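Long-range contacts in Stk_08120 (Sulfolobus tokodaii str. 7, PDB 2EJX), which probably carries fatty acids, as a member of a thermoacidophile-specific family of the Bet v 1-like clan: residues K9-N14 with R121-I126; Q15-V20 with I88-N93. One frame throughout, in Å; residues are numbered along the deposited sequence.

Interaction 1 (K9-N14 with R121-I126); sequences KEIKTN and RLAENI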
# COMPACT_ATOMS: atom_id res chain seq x y z
N LYS A 9 -8.78 -4.35 -4.61
CA LYS A 9 -9.80 -3.92 -3.68
C LYS A 9 -10.24 -2.53 -4.10
O LYS A 9 -9.42 -1.66 -4.31
CB LYS A 9 -9.23 -3.88 -2.24
CG LYS A 9 -10.31 -3.51 -1.16
CD LYS A 9 -11.12 -4.78 -0.81
CE LYS A 9 -12.33 -4.46 0.05
NZ LYS A 9 -13.09 -5.75 0.22
N GLU A 10 -11.56 -2.32 -4.17
CA GLU A 10 -12.13 -1.02 -4.39
C GLU A 10 -12.35 -0.43 -3.03
O GLU A 10 -12.76 -1.16 -2.12
CB GLU A 10 -13.49 -1.17 -5.09
CG GLU A 10 -14.21 0.13 -5.28
CD GLU A 10 -15.45 -0.01 -6.12
OE1 GLU A 10 -16.52 -0.21 -5.53
OE2 GLU A 10 -15.34 0.07 -7.36
N ILE A 11 -12.03 0.86 -2.89
CA ILE A 11 -12.28 1.59 -1.66
C ILE A 11 -13.12 2.80 -1.98
O ILE A 11 -12.78 3.59 -2.88
CB ILE A 11 -10.96 2.03 -1.01
CG1 ILE A 11 -10.12 0.79 -0.65
CG2 ILE A 11 -11.21 2.96 0.26
CD1 ILE A 11 -8.92 1.05 0.24
N LYS A 12 -14.19 2.97 -1.19
CA LYS A 12 -15.07 4.12 -1.25
C LYS A 12 -14.72 5.09 -0.12
O LYS A 12 -14.52 4.66 1.03
CB LYS A 12 -16.52 3.65 -1.11
CG LYS A 12 -16.98 2.75 -2.27
CD LYS A 12 -17.63 3.67 -3.34
CE LYS A 12 -17.97 2.95 -4.63
NZ LYS A 12 -18.24 3.98 -5.72
N THR A 13 -14.66 6.38 -0.42
CA THR A 13 -14.30 7.38 0.58
C THR A 13 -15.10 8.67 0.43
O THR A 13 -15.43 9.09 -0.67
CB THR A 13 -12.76 7.71 0.52
OG1 THR A 13 -12.42 8.74 1.47
CG2 THR A 13 -12.36 8.21 -0.86
N ASN A 14 -15.46 9.25 1.57
CA ASN A 14 -16.00 10.60 1.64
C ASN A 14 -14.94 11.64 1.98
O ASN A 14 -15.27 12.82 2.19
CB ASN A 14 -17.06 10.65 2.74
CG ASN A 14 -18.35 10.00 2.32
OD1 ASN A 14 -18.65 9.87 1.13
ND2 ASN A 14 -19.17 9.65 3.31
N ARG A 121 -9.60 -4.51 5.77
CA ARG A 121 -9.56 -3.61 6.91
C ARG A 121 -9.42 -2.14 6.45
O ARG A 121 -10.09 -1.25 6.95
CB ARG A 121 -8.37 -4.00 7.83
CG ARG A 121 -8.26 -3.15 9.11
CD ARG A 121 -7.02 -3.52 9.93
NE ARG A 121 -5.82 -3.60 9.09
CZ ARG A 121 -5.13 -2.55 8.61
NH1 ARG A 121 -5.48 -1.27 8.87
NH2 ARG A 121 -4.11 -2.79 7.80
N LEU A 122 -8.55 -1.88 5.49
CA LEU A 122 -8.42 -0.53 4.93
C LEU A 122 -9.75 -0.05 4.32
O LEU A 122 -10.17 1.08 4.59
CB LEU A 122 -7.28 -0.50 3.89
CG LEU A 122 -6.47 0.73 3.50
CD1 LEU A 122 -5.72 1.35 4.69
CD2 LEU A 122 -5.48 0.23 2.41
N ALA A 123 -10.41 -0.89 3.53
CA ALA A 123 -11.68 -0.49 2.91
C ALA A 123 -12.74 -0.14 3.95
O ALA A 123 -13.48 0.82 3.79
CB ALA A 123 -12.17 -1.56 1.98
N GLU A 124 -12.83 -0.94 5.01
CA GLU A 124 -13.85 -0.80 6.06
C GLU A 124 -13.61 0.38 6.98
O GLU A 124 -14.57 0.88 7.56
CB GLU A 124 -13.96 -2.10 6.90
CG GLU A 124 -14.59 -3.28 6.15
CD GLU A 124 -14.24 -4.63 6.76
OE1 GLU A 124 -13.61 -4.69 7.85
OE2 GLU A 124 -14.56 -5.66 6.11
N ASN A 125 -12.35 0.81 7.12
CA ASN A 125 -11.95 1.87 8.05
C ASN A 125 -11.30 3.11 7.40
O ASN A 125 -10.72 3.94 8.07
CB ASN A 125 -11.02 1.27 9.11
CG ASN A 125 -11.73 0.19 9.95
OD1 ASN A 125 -12.61 0.52 10.80
ND2 ASN A 125 -11.42 -1.07 9.67
N ILE A 126 -11.44 3.24 6.08
CA ILE A 126 -10.57 4.21 5.36
C ILE A 126 -10.74 5.63 5.83
O ILE A 126 -9.76 6.34 6.06
CB ILE A 126 -10.79 4.13 3.79
CG1 ILE A 126 -9.83 5.03 3.04
CG2 ILE A 126 -12.24 4.40 3.46
CD1 ILE A 126 -8.35 4.69 3.21
O HOH W 1 -14.51 1.37 1.24
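Ile11 and Ala123 meet where the first, outermost strand of a Bet v 1-like helix-grip fold runs beside the long C-terminal helix. Strand 9-12 and helix 121-126 lie almost parallel, 8° apart, with axes 7.6 Å from each other at the nearest point. So close an approach suits alanine, whose single methyl lets the helix come this close. Ile11 supplies the filling. From its CB, which is directed at the helix, two branches diverge. CG1 lies beside the backbone N (chi1 -61°) and passes the helix at Ala123 CB, 4.1 Å away; CD1 carries on to Leu122, reaching CG at 4.1 Å. The other branch, CG2, touches Ile126 CG2 at 3.7 Å, the two isoleucines crossing at a slant. A branched side chain thus spans three helical residues, and an alanine here would probably leave Leu122 and Ile126 without this apolar neighbour and open a gap under the helix. Towards the surface, Lys9 bends at chi2 (81°) and brings its aliphatic CE within 3.5 Å of Ala123 CB, a tight fit, while its ammonium forms a salt bridge with Asp120. A lysine suits this margin, its methylenes packing while its ammonium reaches that acid. Ile126 CG2 also presses on the backbone, 3.3 Å from Lys12 O. No hydrogen bond runs directly between residues 9-14 and 121-126; one water joins their main chains: it accepts from Lys12 N at 2.9 Å and donates to Ala123 O at 2.8 Å.

Interaction 2 (Q15-V20 with I88-N93); sequences QDIDVV and IRKKDN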
# COMPACT_ATOMS: atom_id res chain seq x y z
N GLN A 15 -13.68 11.23 2.09
CA GLN A 15 -12.61 12.18 2.35
C GLN A 15 -12.22 12.81 1.02
O GLN A 15 -12.57 12.26 -0.04
CB GLN A 15 -11.40 11.48 3.01
CG GLN A 15 -11.50 11.21 4.50
CD GLN A 15 -11.12 12.43 5.31
OE1 GLN A 15 -10.62 13.41 4.77
NE2 GLN A 15 -11.37 12.38 6.60
N ASP A 16 -11.52 13.94 1.04
CA ASP A 16 -11.10 14.58 -0.20
C ASP A 16 -10.21 13.58 -0.92
O ASP A 16 -9.16 13.20 -0.41
CB ASP A 16 -10.34 15.88 0.05
CG ASP A 16 -9.83 16.54 -1.23
OD1 ASP A 16 -8.98 15.96 -1.93
OD2 ASP A 16 -10.27 17.66 -1.55
N ILE A 17 -10.64 13.19 -2.11
CA ILE A 17 -9.96 12.11 -2.83
C ILE A 17 -8.51 12.41 -3.16
O ILE A 17 -7.71 11.51 -3.26
CB ILE A 17 -10.73 11.70 -4.13
CG1 ILE A 17 -10.15 10.40 -4.72
CG2 ILE A 17 -10.73 12.88 -5.19
CD1 ILE A 17 -10.55 9.11 -3.98
N ASP A 18 -8.18 13.68 -3.35
CA ASP A 18 -6.85 14.01 -3.75
C ASP A 18 -5.93 13.95 -2.55
O ASP A 18 -4.81 13.48 -2.64
CB ASP A 18 -6.85 15.36 -4.51
CG ASP A 18 -7.60 15.25 -5.84
OD1 ASP A 18 -7.39 14.25 -6.58
OD2 ASP A 18 -8.43 16.12 -6.13
N VAL A 19 -6.46 14.31 -1.39
CA VAL A 19 -5.73 14.08 -0.14
C VAL A 19 -5.47 12.61 0.10
O VAL A 19 -4.36 12.24 0.48
CB VAL A 19 -6.48 14.77 1.06
CG1 VAL A 19 -5.84 14.37 2.41
CG2 VAL A 19 -6.39 16.31 0.87
N VAL A 20 -6.49 11.78 -0.10
CA VAL A 20 -6.34 10.36 0.10
C VAL A 20 -5.27 9.75 -0.81
O VAL A 20 -4.43 8.95 -0.37
CB VAL A 20 -7.68 9.66 -0.09
CG1 VAL A 20 -7.53 8.15 0.02
CG2 VAL A 20 -8.75 10.20 1.01
N ILE A 88 -2.22 2.35 -6.92
CA ILE A 88 -3.40 3.00 -6.36
C ILE A 88 -3.99 3.97 -7.41
O ILE A 88 -3.32 4.92 -7.84
CB ILE A 88 -3.10 3.67 -4.97
CG1 ILE A 88 -2.39 2.69 -4.00
CG2 ILE A 88 -4.44 4.17 -4.33
CD1 ILE A 88 -0.83 2.80 -3.95
N ARG A 89 -5.22 3.70 -7.88
CA ARG A 89 -5.80 4.44 -9.00
C ARG A 89 -7.09 5.13 -8.56
O ARG A 89 -7.96 4.48 -8.00
CB ARG A 89 -6.09 3.54 -10.20
CG ARG A 89 -4.87 2.76 -10.72
CD ARG A 89 -5.29 1.81 -11.86
NE ARG A 89 -4.12 1.12 -12.43
CZ ARG A 89 -4.13 -0.14 -12.88
NH1 ARG A 89 -5.24 -0.86 -12.88
NH2 ARG A 89 -3.00 -0.66 -13.36
N LYS A 90 -7.18 6.44 -8.78
CA LYS A 90 -8.41 7.14 -8.58
C LYS A 90 -9.38 6.74 -9.70
O LYS A 90 -9.03 6.83 -10.87
CB LYS A 90 -8.16 8.67 -8.56
CG LYS A 90 -9.45 9.50 -8.64
CD LYS A 90 -9.19 10.93 -8.34
CE LYS A 90 -10.39 11.77 -8.68
NZ LYS A 90 -10.06 13.23 -8.69
N LYS A 91 -10.59 6.33 -9.33
CA LYS A 91 -11.61 5.96 -10.30
C LYS A 91 -12.64 7.06 -10.50
O LYS A 91 -13.11 7.26 -11.63
CB LYS A 91 -12.27 4.63 -9.91
CG LYS A 91 -11.30 3.50 -9.76
CD LYS A 91 -11.95 2.13 -9.98
CE LYS A 91 -13.04 1.87 -8.98
NZ LYS A 91 -13.40 0.43 -8.93
N ASP A 92 -13.02 7.75 -9.41
CA ASP A 92 -13.86 8.95 -9.50
C ASP A 92 -13.66 9.70 -8.22
O ASP A 92 -12.71 9.38 -7.48
CB ASP A 92 -15.36 8.63 -9.70
CG ASP A 92 -15.91 7.63 -8.68
OD1 ASP A 92 -15.62 7.73 -7.44
OD2 ASP A 92 -16.63 6.72 -9.12
N ASN A 93 -14.55 10.66 -7.93
CA ASN A 93 -14.39 11.55 -6.77
C ASN A 93 -14.52 10.86 -5.40
O ASN A 93 -14.16 11.44 -4.36
CB ASN A 93 -15.39 12.74 -6.83
CG ASN A 93 -15.31 13.64 -5.58
OD1 ASN A 93 -16.21 13.62 -4.71
ND2 ASN A 93 -14.22 14.39 -5.46
O HOH W 2 -13.19 14.12 -3.22
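Lys90 stretches out beside Ile17, and the two side chains pass each other at a slant. CG of the lysine stands anti to its backbone N (chi1 168°) and the chain stays extended from there, which carries its methylenes across both branches of the isoleucine: CD lies 3.8 Å from Ile17 CG1, and CE is 3.7 Å from Ile17 CG2. The ammonium, at the edge of this apolar patch, reaches Asp18, whose OD1 forms a long salt bridge of 3.6 Å with Lys90 NZ. Lysine suits the site because one chain offers methylenes to the buried Ile17 and charge to Asp18, the residue after it. From another direction Asn93 closes over Ile17, its backbone O 3.4 Å from Ile17 CB while its amide ND2 faces CG2. The same backbone carbonyl is tied to the helix start through a water, which donates to Asn93 O at 3.1 Å and accepts from Ile17 N at 2.9 Å, giving that first-turn N-H a partner where no earlier helical carbonyl can serve. The next N-H groups are taken by Asp16, a short acid well suited to this post: its OD1 accepts from Asp18 N at 2.8 Å and from Val19 N at 3.1 Å, the donors arriving from opposite faces of the carboxylate plane. Asp16 is thus a classical N-cap, and the helix start it caps is set against the end of strand 82-92, where the first short helix of a Bet v 1-like fold begins beside the curved antiparallel sheet.

Overall arrangement
From the N terminus, strand 7-12 comes first and leads through a short loop into helix 17-24, so the opening segments of the two interactions follow one another. After helix 27-34 the chain lays down four strands before strand 82-92 returns to helix 17-24, closing interaction 2. Only afterwards, past strand 95-102, does helix 105-137 come back along strand 7-12 and close interaction 1, the larger loop within which the other is nested. Interaction 1 fastens the long helix to the edge strand; interaction 2 fastens a short helix to an inner strand. A salt bridge between Glu10 and Lys91 and packing of Thr13 on Val20 join the two.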